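Local coordinates for protein proliferating cell nuclear antigen (Entamoeba histolytica, PDB 3P91) that probably encircles DNA as a ring of three subunits and raises the processivity of DNA polymerase delta during replication, at residues A6-K12 with A61-C67; V21-K25 with L77-S81; D37-V42 with S54-T59; V42-D46 with S129-P133; I215-S221 with L238-F242. All blocks are in the same frame, centred on the assembly; numbering follows the deposited sequence.

Interaction 1 (A6-K12 with A61-C67)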
# COMPACT_ATOMS: atom_id res chain seq x y z
N ALA A 6 -12.20 40.28 4.89
CA ALA A 6 -12.06 40.53 3.46
C ALA A 6 -12.68 39.40 2.64
O ALA A 6 -13.19 39.61 1.54
CB ALA A 6 -10.61 40.70 3.09
N PHE A 7 -12.62 38.19 3.20
CA PHE A 7 -13.13 37.03 2.51
C PHE A 7 -13.65 35.98 3.49
O PHE A 7 -12.98 35.63 4.45
CB PHE A 7 -12.05 36.43 1.60
CG PHE A 7 -12.51 35.26 0.78
CD1 PHE A 7 -13.53 35.40 -0.15
CD2 PHE A 7 -11.93 34.01 0.95
CE1 PHE A 7 -13.96 34.32 -0.89
CE2 PHE A 7 -12.36 32.93 0.21
CZ PHE A 7 -13.38 33.08 -0.71
N HIS A 8 -14.86 35.51 3.23
CA HIS A 8 -15.43 34.40 3.98
C HIS A 8 -16.15 33.43 3.04
O HIS A 8 -16.95 33.84 2.20
CB HIS A 8 -16.37 34.91 5.07
CG HIS A 8 -17.22 33.85 5.70
ND1 HIS A 8 -16.73 32.93 6.60
CD2 HIS A 8 -18.53 33.56 5.55
CE1 HIS A 8 -17.70 32.12 6.98
NE2 HIS A 8 -18.80 32.48 6.35
N ALA A 9 -15.88 32.14 3.18
CA ALA A 9 -16.53 31.15 2.34
C ALA A 9 -16.70 29.81 3.03
O ALA A 9 -15.75 29.28 3.61
CB ALA A 9 -15.75 30.98 1.04
N LYS A 10 -17.91 29.26 2.99
CA LYS A 10 -18.12 27.90 3.44
C LYS A 10 -18.65 27.03 2.32
O LYS A 10 -19.66 27.35 1.70
CB LYS A 10 -19.09 27.82 4.62
CG LYS A 10 -19.30 26.40 5.11
CD LYS A 10 -20.26 26.38 6.27
CE LYS A 10 -21.62 26.86 5.82
NZ LYS A 10 -22.28 27.71 6.85
N PHE A 11 -17.97 25.92 2.08
CA PHE A 11 -18.34 25.05 0.99
C PHE A 11 -19.60 24.26 1.30
O PHE A 11 -19.88 23.96 2.45
CB PHE A 11 -17.19 24.10 0.67
CG PHE A 11 -16.03 24.77 0.02
CD1 PHE A 11 -15.91 24.79 -1.36
CD2 PHE A 11 -15.06 25.40 0.78
CE1 PHE A 11 -14.84 25.42 -1.97
CE2 PHE A 11 -13.99 26.03 0.18
CZ PHE A 11 -13.88 26.03 -1.20
N LYS A 12 -20.36 23.95 0.26
CA LYS A 12 -21.44 22.99 0.39
C LYS A 12 -20.82 21.62 0.66
O LYS A 12 -21.26 20.90 1.56
CB LYS A 12 -22.30 22.96 -0.87
CG LYS A 12 -23.28 24.12 -0.94
CD LYS A 12 -24.01 24.18 -2.26
CE LYS A 12 -25.12 25.22 -2.21
NZ LYS A 12 -25.73 25.47 -3.55
N ALA A 61 -21.25 26.83 -5.33
CA ALA A 61 -20.55 25.74 -4.68
C ALA A 61 -20.49 25.92 -3.15
O ALA A 61 -20.03 25.03 -2.43
CB ALA A 61 -19.15 25.59 -5.26
N PHE A 62 -20.97 27.06 -2.67
CA PHE A 62 -20.87 27.43 -1.27
C PHE A 62 -22.22 27.63 -0.62
O PHE A 62 -23.19 28.04 -1.27
CB PHE A 62 -20.06 28.72 -1.13
CG PHE A 62 -18.76 28.70 -1.87
CD1 PHE A 62 -17.60 28.31 -1.24
CD2 PHE A 62 -18.71 29.07 -3.21
CE1 PHE A 62 -16.39 28.29 -1.92
CE2 PHE A 62 -17.51 29.05 -3.90
CZ PHE A 62 -16.35 28.66 -3.26
N ASP A 63 -22.28 27.35 0.68
CA ASP A 63 -23.45 27.67 1.49
C ASP A 63 -23.40 29.13 1.95
O ASP A 63 -24.44 29.77 2.10
CB ASP A 63 -23.54 26.74 2.69
CG ASP A 63 -24.12 25.39 2.32
OD1 ASP A 63 -23.70 24.37 2.92
OD2 ASP A 63 -24.99 25.36 1.43
N GLU A 64 -22.19 29.63 2.19
CA GLU A 64 -21.97 31.04 2.48
C GLU A 64 -20.83 31.55 1.61
O GLU A 64 -19.86 30.83 1.36
CB GLU A 64 -21.62 31.26 3.95
CG GLU A 64 -22.63 30.68 4.91
CD GLU A 64 -22.23 30.88 6.36
OE1 GLU A 64 -23.09 30.72 7.25
OE2 GLU A 64 -21.04 31.20 6.60
N PHE A 65 -20.95 32.79 1.15
CA PHE A 65 -19.90 33.39 0.33
C PHE A 65 -19.95 34.91 0.38
O PHE A 65 -20.97 35.52 0.09
CB PHE A 65 -19.97 32.90 -1.12
CG PHE A 65 -18.73 33.23 -1.92
CD1 PHE A 65 -17.68 32.32 -2.00
CD2 PHE A 65 -18.62 34.44 -2.57
CE1 PHE A 65 -16.55 32.63 -2.72
CE2 PHE A 65 -17.48 34.75 -3.30
CZ PHE A 65 -16.45 33.84 -3.37
N GLN A 66 -18.83 35.50 0.75
CA GLN A 66 -18.70 36.93 0.82
C GLN A 66 -17.30 37.30 0.36
O GLN A 66 -16.31 36.83 0.90
CB GLN A 66 -18.92 37.43 2.26
CG GLN A 66 -18.53 38.89 2.50
CD GLN A 66 -19.41 39.89 1.75
OE1 GLN A 66 -20.40 39.51 1.11
NE2 GLN A 66 -19.06 41.17 1.83
N CYS A 67 -17.24 38.14 -0.67
CA CYS A 67 -15.99 38.70 -1.13
C CYS A 67 -16.38 39.98 -1.83
O CYS A 67 -16.69 39.98 -3.01
CB CYS A 67 -15.27 37.74 -2.07
SG CYS A 67 -13.53 38.12 -2.35
O HOH W 1 -15.94 40.56 2.03
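F7 and F65 meet on the buried side of an antiparallel strand pair, the edge of F7 turned toward the face of F65 in an offset edge-to-face contact with ring planes 78° apart. F7 has CG anti to the backbone N (chi1 -177°), which carries its ring over to F65 and C67; F7 CE1 approaches F65 CZ to 3.5 Å. A9, paired with F65, brings just a methyl group, its CB 3.8 Å from F65 CD1. C67 adds its CB at the edge of the F7 ring. F11 and F62 lie side by side and point the same way, with planes inclined by 45°; F62 CE1 sits over one face of F11, 3.3 Å from F11 CE1. On the other face of the sheet, polar H8, K10 and E64 gather. H8 NE2 gives E64 OE2 a nearly straight 2.6 Å bond in the imidazole plane, while K10 NZ makes a salt bridge of 3.1 Å to E64 OE1, so each carboxylate oxygen has its own partner, which should restrain the rotation of the group. H8 ND1 bonds D96, and two acidic partners would probably help keep the imidazole protonated. A classic bulge shifts the register: D63 and E64 both face K10, whose O accepts D63 N at 2.8 Å. Strand 7-11 thus runs between strands 62-66 and 92-97, with F11 stacked on F17 of helix 14-25 and F7 and C67 packed against C35 of strand 30-36.

Interaction 2 (V21-K25 with L77-S81)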
# COMPACT_ATOMS: atom_id res chain seq x y z
N VAL A 21 -7.78 20.96 -5.22
CA VAL A 21 -6.38 21.14 -4.84
C VAL A 21 -5.44 19.98 -5.23
O VAL A 21 -4.29 20.21 -5.58
CB VAL A 21 -6.27 21.48 -3.34
CG1 VAL A 21 -4.82 21.48 -2.89
CG2 VAL A 21 -6.91 22.81 -3.08
N GLU A 22 -5.93 18.75 -5.18
CA GLU A 22 -5.16 17.62 -5.69
C GLU A 22 -4.92 17.74 -7.19
O GLU A 22 -3.79 17.71 -7.67
CB GLU A 22 -5.88 16.30 -5.41
CG GLU A 22 -5.78 15.89 -3.98
CD GLU A 22 -4.40 16.14 -3.43
OE1 GLU A 22 -4.27 16.96 -2.50
OE2 GLU A 22 -3.43 15.53 -3.95
N SER A 23 -6.01 17.87 -7.93
CA SER A 23 -5.96 18.02 -9.37
C SER A 23 -5.00 19.14 -9.73
O SER A 23 -4.17 18.99 -10.62
CB SER A 23 -7.35 18.32 -9.90
OG SER A 23 -8.27 17.36 -9.41
N LEU A 24 -5.13 20.25 -9.04
CA LEU A 24 -4.32 21.42 -9.32
C LEU A 24 -2.86 21.16 -9.11
O LEU A 24 -2.02 21.56 -9.90
CB LEU A 24 -4.72 22.56 -8.39
CG LEU A 24 -5.80 23.52 -8.86
CD1 LEU A 24 -5.97 24.62 -7.82
CD2 LEU A 24 -5.44 24.12 -10.20
N LYS A 25 -2.54 20.49 -8.01
CA LYS A 25 -1.17 20.44 -7.54
C LYS A 25 -0.31 19.45 -8.32
O LYS A 25 0.92 19.49 -8.24
CB LYS A 25 -1.13 20.19 -6.03
CG LYS A 25 -0.68 18.83 -5.59
CD LYS A 25 -0.26 18.91 -4.12
CE LYS A 25 0.40 17.64 -3.65
NZ LYS A 25 -0.56 16.51 -3.72
N LEU A 77 0.41 24.97 -3.08
CA LEU A 77 -0.54 23.86 -3.13
C LEU A 77 -0.05 22.64 -2.36
O LEU A 77 -0.86 21.84 -1.89
CB LEU A 77 -0.88 23.52 -4.57
CG LEU A 77 -1.70 24.64 -5.23
CD1 LEU A 77 -1.47 24.71 -6.71
CD2 LEU A 77 -3.18 24.47 -4.92
N THR A 78 1.26 22.49 -2.24
CA THR A 78 1.81 21.41 -1.43
C THR A 78 1.38 21.60 0.02
O THR A 78 0.99 20.64 0.70
CB THR A 78 3.34 21.33 -1.55
OG1 THR A 78 3.69 20.82 -2.84
CG2 THR A 78 3.91 20.40 -0.50
N HIS A 79 1.41 22.84 0.50
CA HIS A 79 1.04 23.11 1.88
C HIS A 79 -0.45 23.02 2.12
O HIS A 79 -0.88 22.59 3.20
CB HIS A 79 1.58 24.47 2.31
CG HIS A 79 3.07 24.54 2.27
ND1 HIS A 79 3.77 25.72 2.45
CD2 HIS A 79 4.00 23.58 2.06
CE1 HIS A 79 5.06 25.47 2.36
NE2 HIS A 79 5.23 24.18 2.12
N LEU A 80 -1.24 23.40 1.13
CA LEU A 80 -2.69 23.35 1.25
C LEU A 80 -3.23 21.92 1.23
O LEU A 80 -4.17 21.59 1.95
CB LEU A 80 -3.36 24.19 0.16
CG LEU A 80 -4.89 24.20 0.13
CD1 LEU A 80 -5.46 24.63 1.45
CD2 LEU A 80 -5.38 25.11 -0.98
N SER A 81 -2.63 21.06 0.41
CA SER A 81 -3.12 19.68 0.32
C SER A 81 -2.82 18.94 1.62
O SER A 81 -3.67 18.20 2.13
CB SER A 81 -2.52 18.96 -0.88
OG SER A 81 -1.30 18.32 -0.55
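V21 and L77 belong to two short helices of the N-terminal half that pack antiparallel on a sheet, as in the PCNA fold, where such helices line the central channel. Their axes come within 9.7 Å at 153°. V21 works as a two-pronged wedge: with CG1 anti to the backbone N (chi1 172°), that methyl meets L77 CD2 at 4.0 Å, while CG2 turns to L80 CD2 at 3.5 Å. The short branched chain offers a methyl to each of the two leucines of the other helix, and L24 CD1 reaches the same L77 CD2. At the other end of the contact the aliphatic base of K25 does apolar work, its CB 3.6 Å from L77 CB, before the chain carries its charge outward past S81.

Behind this first shell, L24 and L77 both rest on F33 of strand 30-36. N76 OD1 accepts the backbone N-H of H79 near the start of helix 77-84, and H79 itself packs on M180 of a second subunit. The polar rim is organised within one helix turn: K25 NZ forms a salt bridge with E22 OE2 at 3.0 Å, and the other oxygen, E22 OE1, lies 3.1 Å from S81 CB.

Interaction 3 (D37-V42 with S54-T59)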
# COMPACT_ATOMS: atom_id res chain seq x y z
N ASP A 37 -16.58 38.47 -5.87
CA ASP A 37 -17.98 38.14 -5.61
C ASP A 37 -18.52 37.19 -6.66
O ASP A 37 -19.67 36.76 -6.59
CB ASP A 37 -18.84 39.41 -5.47
CG ASP A 37 -18.68 40.38 -6.65
OD1 ASP A 37 -18.78 41.60 -6.43
OD2 ASP A 37 -18.48 39.93 -7.79
N ALA A 38 -17.68 36.84 -7.63
CA ALA A 38 -18.05 35.91 -8.70
C ALA A 38 -17.49 34.50 -8.47
O ALA A 38 -17.84 33.56 -9.20
CB ALA A 38 -17.62 36.45 -10.05
N GLY A 39 -16.63 34.35 -7.47
CA GLY A 39 -16.14 33.04 -7.09
C GLY A 39 -14.64 32.98 -6.92
O GLY A 39 -13.99 33.97 -6.60
N ILE A 40 -14.08 31.79 -7.13
CA ILE A 40 -12.65 31.58 -7.02
C ILE A 40 -12.12 31.11 -8.37
O ILE A 40 -12.66 30.20 -9.00
CB ILE A 40 -12.31 30.56 -5.91
CG1 ILE A 40 -12.99 30.98 -4.61
CG2 ILE A 40 -10.81 30.44 -5.72
CD1 ILE A 40 -12.86 30.00 -3.50
N ALA A 41 -11.05 31.76 -8.82
CA ALA A 41 -10.53 31.50 -10.15
C ALA A 41 -9.04 31.28 -10.11
O ALA A 41 -8.33 31.85 -9.27
CB ALA A 41 -10.86 32.67 -11.07
N VAL A 42 -8.56 30.45 -11.02
CA VAL A 42 -7.13 30.26 -11.22
C VAL A 42 -6.83 30.13 -12.71
O VAL A 42 -7.35 29.25 -13.38
CB VAL A 42 -6.61 29.03 -10.46
CG1 VAL A 42 -5.16 28.74 -10.82
CG2 VAL A 42 -6.78 29.23 -8.97
N SER A 54 -7.04 26.44 -16.07
CA SER A 54 -8.14 27.37 -15.88
C SER A 54 -9.19 26.82 -14.92
O SER A 54 -9.95 25.94 -15.29
CB SER A 54 -8.81 27.67 -17.21
OG SER A 54 -9.99 28.41 -17.03
N LEU A 55 -9.23 27.35 -13.70
CA LEU A 55 -10.23 26.91 -12.73
C LEU A 55 -11.24 27.99 -12.41
O LEU A 55 -10.91 29.16 -12.26
CB LEU A 55 -9.57 26.46 -11.42
CG LEU A 55 -10.50 26.32 -10.20
CD1 LEU A 55 -11.33 25.04 -10.25
CD2 LEU A 55 -9.70 26.38 -8.91
N LEU A 56 -12.49 27.57 -12.29
CA LEU A 56 -13.52 28.45 -11.80
C LEU A 56 -14.42 27.71 -10.82
O LEU A 56 -15.17 26.82 -11.20
CB LEU A 56 -14.37 28.98 -12.94
CG LEU A 56 -15.53 29.81 -12.44
CD1 LEU A 56 -15.00 31.00 -11.64
CD2 LEU A 56 -16.40 30.27 -13.60
N ILE A 57 -14.33 28.07 -9.54
CA ILE A 57 -15.35 27.63 -8.61
C ILE A 57 -16.38 28.74 -8.49
O ILE A 57 -16.03 29.89 -8.22
CB ILE A 57 -14.77 27.31 -7.23
CG1 ILE A 57 -13.52 26.45 -7.37
CG2 ILE A 57 -15.82 26.60 -6.39
CD1 ILE A 57 -12.84 26.18 -6.07
N GLU A 58 -17.63 28.41 -8.72
CA GLU A 58 -18.69 29.40 -8.69
C GLU A 58 -19.27 29.55 -7.30
O GLU A 58 -19.06 28.70 -6.44
CB GLU A 58 -19.80 29.00 -9.65
CG GLU A 58 -19.37 28.92 -11.10
CD GLU A 58 -20.55 29.04 -12.02
OE1 GLU A 58 -20.83 30.18 -12.47
OE2 GLU A 58 -21.21 28.01 -12.27
N THR A 59 -20.04 30.63 -7.10
CA THR A 59 -20.61 30.90 -5.78
C THR A 59 -21.68 29.87 -5.37
O THR A 59 -21.99 29.73 -4.19
CB THR A 59 -21.12 32.38 -5.63
OG1 THR A 59 -22.14 32.66 -6.60
CG2 THR A 59 -19.97 33.37 -5.79
O HOH W 2 -22.35 35.14 -7.95
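I40 and I57 face each other across a beta hairpin, strands 39-45 and 52-57, as a hydrogen-bonded antiparallel pair. I40 N donates to I57 O at 2.9 Å, and I57 N returns a bond of 2.8 Å to I40 O, both in the plane of the accepting carbonyl. Two residues on, V42 and L55 repeat the pattern. L55 N reaches V42 O at 2.7 Å, whereas V42 N meets L55 O at 3.0 Å from 27° off the carbonyl plane. L55 O also receives a CA-H contact from A41, its CA 3.2 Å away.

The backbone groups facing outward are served by flanking strands: A41 bonds D34 of strand 30-36, while S54 and L56 pair with K250 and V248 of strand 247-253. Branched I40, V42 and I57, which suit extended backbone, put their apolar bulk with L55 on one face, where F62 and helix 14-25 pack on I57. G39 opens the strand at a phi of 132°, a shape glycine adopts readily, and a CB there would run into I57 O. Beyond it T59 CG2 lies against the D37 carbonyl, and a water 2.8 Å from T59 OG1 also donates a weak hydrogen bond to D37 O.

Interaction 4 (V42-D46 with S129-P133)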
# COMPACT_ATOMS: atom_id res chain seq x y z
N VAL A 42 -8.56 30.45 -11.02
CA VAL A 42 -7.13 30.26 -11.22
C VAL A 42 -6.83 30.13 -12.71
O VAL A 42 -7.35 29.25 -13.38
CB VAL A 42 -6.61 29.03 -10.46
CG1 VAL A 42 -5.16 28.74 -10.82
CG2 VAL A 42 -6.78 29.23 -8.97
N GLN A 43 -6.01 31.03 -13.23
CA GLN A 43 -5.59 30.99 -14.62
C GLN A 43 -4.10 31.22 -14.66
O GLN A 43 -3.62 32.32 -14.35
CB GLN A 43 -6.29 32.06 -15.46
CG GLN A 43 -7.64 31.63 -15.98
CD GLN A 43 -8.03 32.36 -17.25
OE1 GLN A 43 -7.32 33.25 -17.73
NE2 GLN A 43 -9.18 31.97 -17.81
N CYS A 44 -3.37 30.18 -15.03
CA CYS A 44 -1.92 30.24 -15.03
C CYS A 44 -1.36 29.09 -15.85
O CYS A 44 -2.09 28.14 -16.18
CB CYS A 44 -1.40 30.14 -13.61
SG CYS A 44 -1.74 28.54 -12.87
N MET A 45 -0.08 29.17 -16.16
CA MET A 45 0.63 28.11 -16.87
C MET A 45 1.02 27.01 -15.92
O MET A 45 1.19 27.24 -14.73
CB MET A 45 1.88 28.65 -17.54
CG MET A 45 1.60 29.70 -18.59
SD MET A 45 3.06 30.13 -19.52
CE MET A 45 4.14 30.69 -18.21
N ASP A 46 1.16 25.80 -16.45
CA ASP A 46 1.64 24.68 -15.66
C ASP A 46 3.07 24.94 -15.22
O ASP A 46 3.69 25.90 -15.66
CB ASP A 46 1.59 23.40 -16.48
CG ASP A 46 2.74 23.29 -17.45
OD1 ASP A 46 3.37 22.22 -17.51
OD2 ASP A 46 3.03 24.28 -18.16
N SER A 129 -0.54 37.52 -15.62
CA SER A 129 -1.85 36.95 -15.88
C SER A 129 -1.86 36.45 -17.32
O SER A 129 -1.18 37.00 -18.18
CB SER A 129 -2.94 37.98 -15.70
OG SER A 129 -2.79 39.01 -16.65
N VAL A 130 -2.62 35.39 -17.57
CA VAL A 130 -2.62 34.77 -18.88
C VAL A 130 -4.02 34.74 -19.49
O VAL A 130 -5.02 34.92 -18.79
CB VAL A 130 -2.04 33.35 -18.83
CG1 VAL A 130 -0.62 33.38 -18.31
CG2 VAL A 130 -2.90 32.46 -17.96
N GLU A 131 -4.07 34.52 -20.80
CA GLU A 131 -5.32 34.49 -21.52
C GLU A 131 -5.46 33.15 -22.23
O GLU A 131 -4.50 32.63 -22.79
CB GLU A 131 -5.37 35.62 -22.55
CG GLU A 131 -4.98 36.97 -22.00
CD GLU A 131 -6.00 37.50 -21.02
OE1 GLU A 131 -5.59 38.19 -20.06
OE2 GLU A 131 -7.20 37.22 -21.20
N ILE A 132 -6.67 32.61 -22.22
CA ILE A 132 -6.94 31.36 -22.91
C ILE A 132 -6.84 31.56 -24.42
O ILE A 132 -7.04 32.66 -24.93
CB ILE A 132 -8.32 30.77 -22.51
CG1 ILE A 132 -9.46 31.57 -23.14
CG2 ILE A 132 -8.45 30.72 -21.00
CD1 ILE A 132 -10.84 31.17 -22.65
N PRO A 133 -6.49 30.50 -25.15
CA PRO A 133 -6.40 30.61 -26.60
C PRO A 133 -7.78 30.62 -27.26
O PRO A 133 -8.77 30.28 -26.60
CB PRO A 133 -5.63 29.35 -26.99
CG PRO A 133 -5.91 28.38 -25.91
CD PRO A 133 -6.03 29.19 -24.66
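V130 leans on the backbone of Q43 and C44, joining the long interdomain connecting loop of PCNA, here between strands 114-121 and 139-144, to the far end of strand 39-45. The loop is neither helix nor strand at this point, and no clear hydrogen bond ties it to the strand, so the contact rests mainly on this one apolar side chain. Its CB stands back, 4.9 Å from Q43 O, and leaves the touching to the two methyls. With chi1 at -59°, CG2 is thrust between the backbone N and carbonyl carbon of its own residue and pushed onto the strand, where it lies 3.7 Å from Q43 O and 3.7 Å from C44 N; the CB of Q43 is also near this methyl. CG1 leads to the other side, toward M45. A valine fits well, since its branch at CB spans two strand residues and suits the extended backbone of the loop.

Q43 answers from the strand with an extended chain that carries its amide end out to the loop, past the V130 carbonyl, until Q43 CD is 4.1 Å from I132 CG2. L52 of strand 52-57 touches both V130 and M45, and Y252 of strand 247-253 receives I132 and P133. In PCNA proteins this loop borders the surface where partner proteins commonly dock. At the end of the contact, flexible M45 sends its CG to within 4.3 Å of V130 CG1.

Interaction 5 (I215-S221 with L238-F242)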
# COMPACT_ATOMS: atom_id res chain seq x y z
N ILE A 215 -0.75 15.14 -20.48
CA ILE A 215 -2.03 14.49 -20.60
C ILE A 215 -2.23 13.65 -19.36
O ILE A 215 -3.23 13.78 -18.66
CB ILE A 215 -2.08 13.58 -21.85
CG1 ILE A 215 -1.77 14.39 -23.11
CG2 ILE A 215 -3.42 12.89 -21.96
CD1 ILE A 215 -2.70 15.55 -23.34
N SER A 216 -1.23 12.83 -19.07
CA SER A 216 -1.31 11.89 -17.96
C SER A 216 -1.40 12.58 -16.59
O SER A 216 -2.03 12.06 -15.68
CB SER A 216 -0.14 10.90 -18.01
OG SER A 216 1.05 11.51 -17.54
N GLU A 217 -0.76 13.75 -16.45
CA GLU A 217 -0.88 14.53 -15.22
C GLU A 217 -2.24 15.21 -15.17
O GLU A 217 -2.86 15.31 -14.11
CB GLU A 217 0.25 15.57 -15.11
N PHE A 218 -2.71 15.68 -16.32
CA PHE A 218 -4.01 16.33 -16.41
C PHE A 218 -5.10 15.34 -16.05
O PHE A 218 -6.06 15.68 -15.37
CB PHE A 218 -4.27 16.82 -17.83
CG PHE A 218 -3.39 17.96 -18.26
CD1 PHE A 218 -2.62 18.65 -17.34
CD2 PHE A 218 -3.35 18.35 -19.59
CE1 PHE A 218 -1.81 19.70 -17.74
CE2 PHE A 218 -2.54 19.39 -20.00
CZ PHE A 218 -1.77 20.07 -19.07
N ALA A 219 -4.95 14.12 -16.55
CA ALA A 219 -5.97 13.09 -16.43
C ALA A 219 -6.28 12.76 -14.98
O ALA A 219 -7.36 12.26 -14.67
CB ALA A 219 -5.53 11.83 -17.15
N LYS A 220 -5.33 13.06 -14.10
CA LYS A 220 -5.49 12.76 -12.68
C LYS A 220 -6.53 13.65 -12.01
O LYS A 220 -6.76 13.54 -10.81
CB LYS A 220 -4.16 12.91 -11.95
CG LYS A 220 -3.09 11.98 -12.43
CD LYS A 220 -1.77 12.30 -11.75
CE LYS A 220 -0.63 11.49 -12.34
NZ LYS A 220 0.68 11.89 -11.74
N SER A 221 -7.15 14.53 -12.78
CA SER A 221 -8.20 15.41 -12.27
C SER A 221 -9.56 14.71 -12.28
O SER A 221 -10.58 15.30 -11.94
CB SER A 221 -8.27 16.70 -13.08
OG SER A 221 -7.06 17.42 -12.98
N LEU A 238 -5.61 21.45 -27.56
CA LEU A 238 -6.67 20.62 -27.03
C LEU A 238 -7.19 21.21 -25.73
O LEU A 238 -6.47 21.90 -25.02
CB LEU A 238 -6.12 19.22 -26.78
CG LEU A 238 -6.92 18.26 -25.90
CD1 LEU A 238 -7.99 17.53 -26.67
CD2 LEU A 238 -5.97 17.29 -25.24
N ILE A 239 -8.45 20.92 -25.42
CA ILE A 239 -9.01 21.23 -24.11
C ILE A 239 -9.39 19.94 -23.40
O ILE A 239 -10.05 19.08 -23.97
CB ILE A 239 -10.28 22.08 -24.20
CG1 ILE A 239 -10.14 23.15 -25.27
CG2 ILE A 239 -10.61 22.72 -22.86
CD1 ILE A 239 -11.41 23.89 -25.50
N MET A 240 -8.97 19.82 -22.15
CA MET A 240 -9.43 18.73 -21.31
C MET A 240 -10.20 19.35 -20.16
O MET A 240 -9.61 20.01 -19.32
CB MET A 240 -8.25 17.90 -20.81
CG MET A 240 -8.63 16.56 -20.19
SD MET A 240 -7.20 15.66 -19.56
CE MET A 240 -6.31 15.36 -21.08
N GLU A 241 -11.51 19.15 -20.15
CA GLU A 241 -12.37 19.80 -19.17
C GLU A 241 -12.98 18.85 -18.15
O GLU A 241 -13.56 17.82 -18.50
CB GLU A 241 -13.51 20.53 -19.88
CG GLU A 241 -14.63 20.93 -18.94
CD GLU A 241 -15.85 21.42 -19.68
OE1 GLU A 241 -16.98 21.05 -19.28
OE2 GLU A 241 -15.69 22.18 -20.66
N PHE A 242 -12.86 19.20 -16.88
CA PHE A 242 -13.53 18.49 -15.81
C PHE A 242 -14.57 19.40 -15.15
O PHE A 242 -14.25 20.20 -14.28
CB PHE A 242 -12.52 18.01 -14.78
CG PHE A 242 -11.51 17.05 -15.33
CD1 PHE A 242 -11.75 15.69 -15.30
CD2 PHE A 242 -10.35 17.51 -15.91
CE1 PHE A 242 -10.82 14.80 -15.82
CE2 PHE A 242 -9.42 16.63 -16.43
CZ PHE A 242 -9.66 15.28 -16.39
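F218 O, which lies 3.6 Å from F242 CE2, accepts the backbone N-H of S221 at 3.0 Å, a bond that spans three residues and holds S221 close to F218, facing the strand. The S221 side chain is small enough to come down onto the ring of F242: its CB sits 3.7 Å from the centroid of F242, just 17° off the ring normal, a CH-pi contact over one face. The flat phenyl group thus lies beneath S221.

M240 fills the next place along the strand. Its chain runs out extended from the backbone and then bends at the thioether (chi3 -64°), which brings SD to 3.6 Å from F218 CB and turns the methyl toward I215, with M240 CE 3.9 Å from I215 CG2. The same methyl lies at the edge of the F218 ring. An unbranched, pliable methionine can follow such a crooked course between helix and sheet. Toward the start of the strand, I215 and L238 cross at about a right angle, I215 CD1 meeting L238 CD2 at 4.2 Å.

Beyond the pair, F218 stacks on F251 of strand 247-253, and F148 of helix 145-158 packs on both I215 and M240, while V228 of strand 227-232 backs M240 and F242. Wholly buried and apolar at its centre, this is the helix-on-sheet layer of the PCNA fold, in which helices turned toward the central channel rest on sheets that form the outer wall of the ring.

Overall arrangement
From the N terminus, strand 7-11 leads into helix 14-25, so interactions 1 and 2 open one after the other; their loops close at 61-67 and 77-81 and therefore cross. The hairpin of interaction 3 nests inside both, touching interaction 1 where I40 and I57 meet F62 and T59 meets F65, and interaction 2 where L55 meets L24. Interaction 4 shares V42 with interaction 3, crosses the first three, and brings the connecting loop back to the hairpin. Interaction 5 follows in series within the C-terminal half, yet S221 packs on S23 of interaction 2. Its strand belongs to the same nine-stranded sheet as the hairpin, so the sheet joins the two halves.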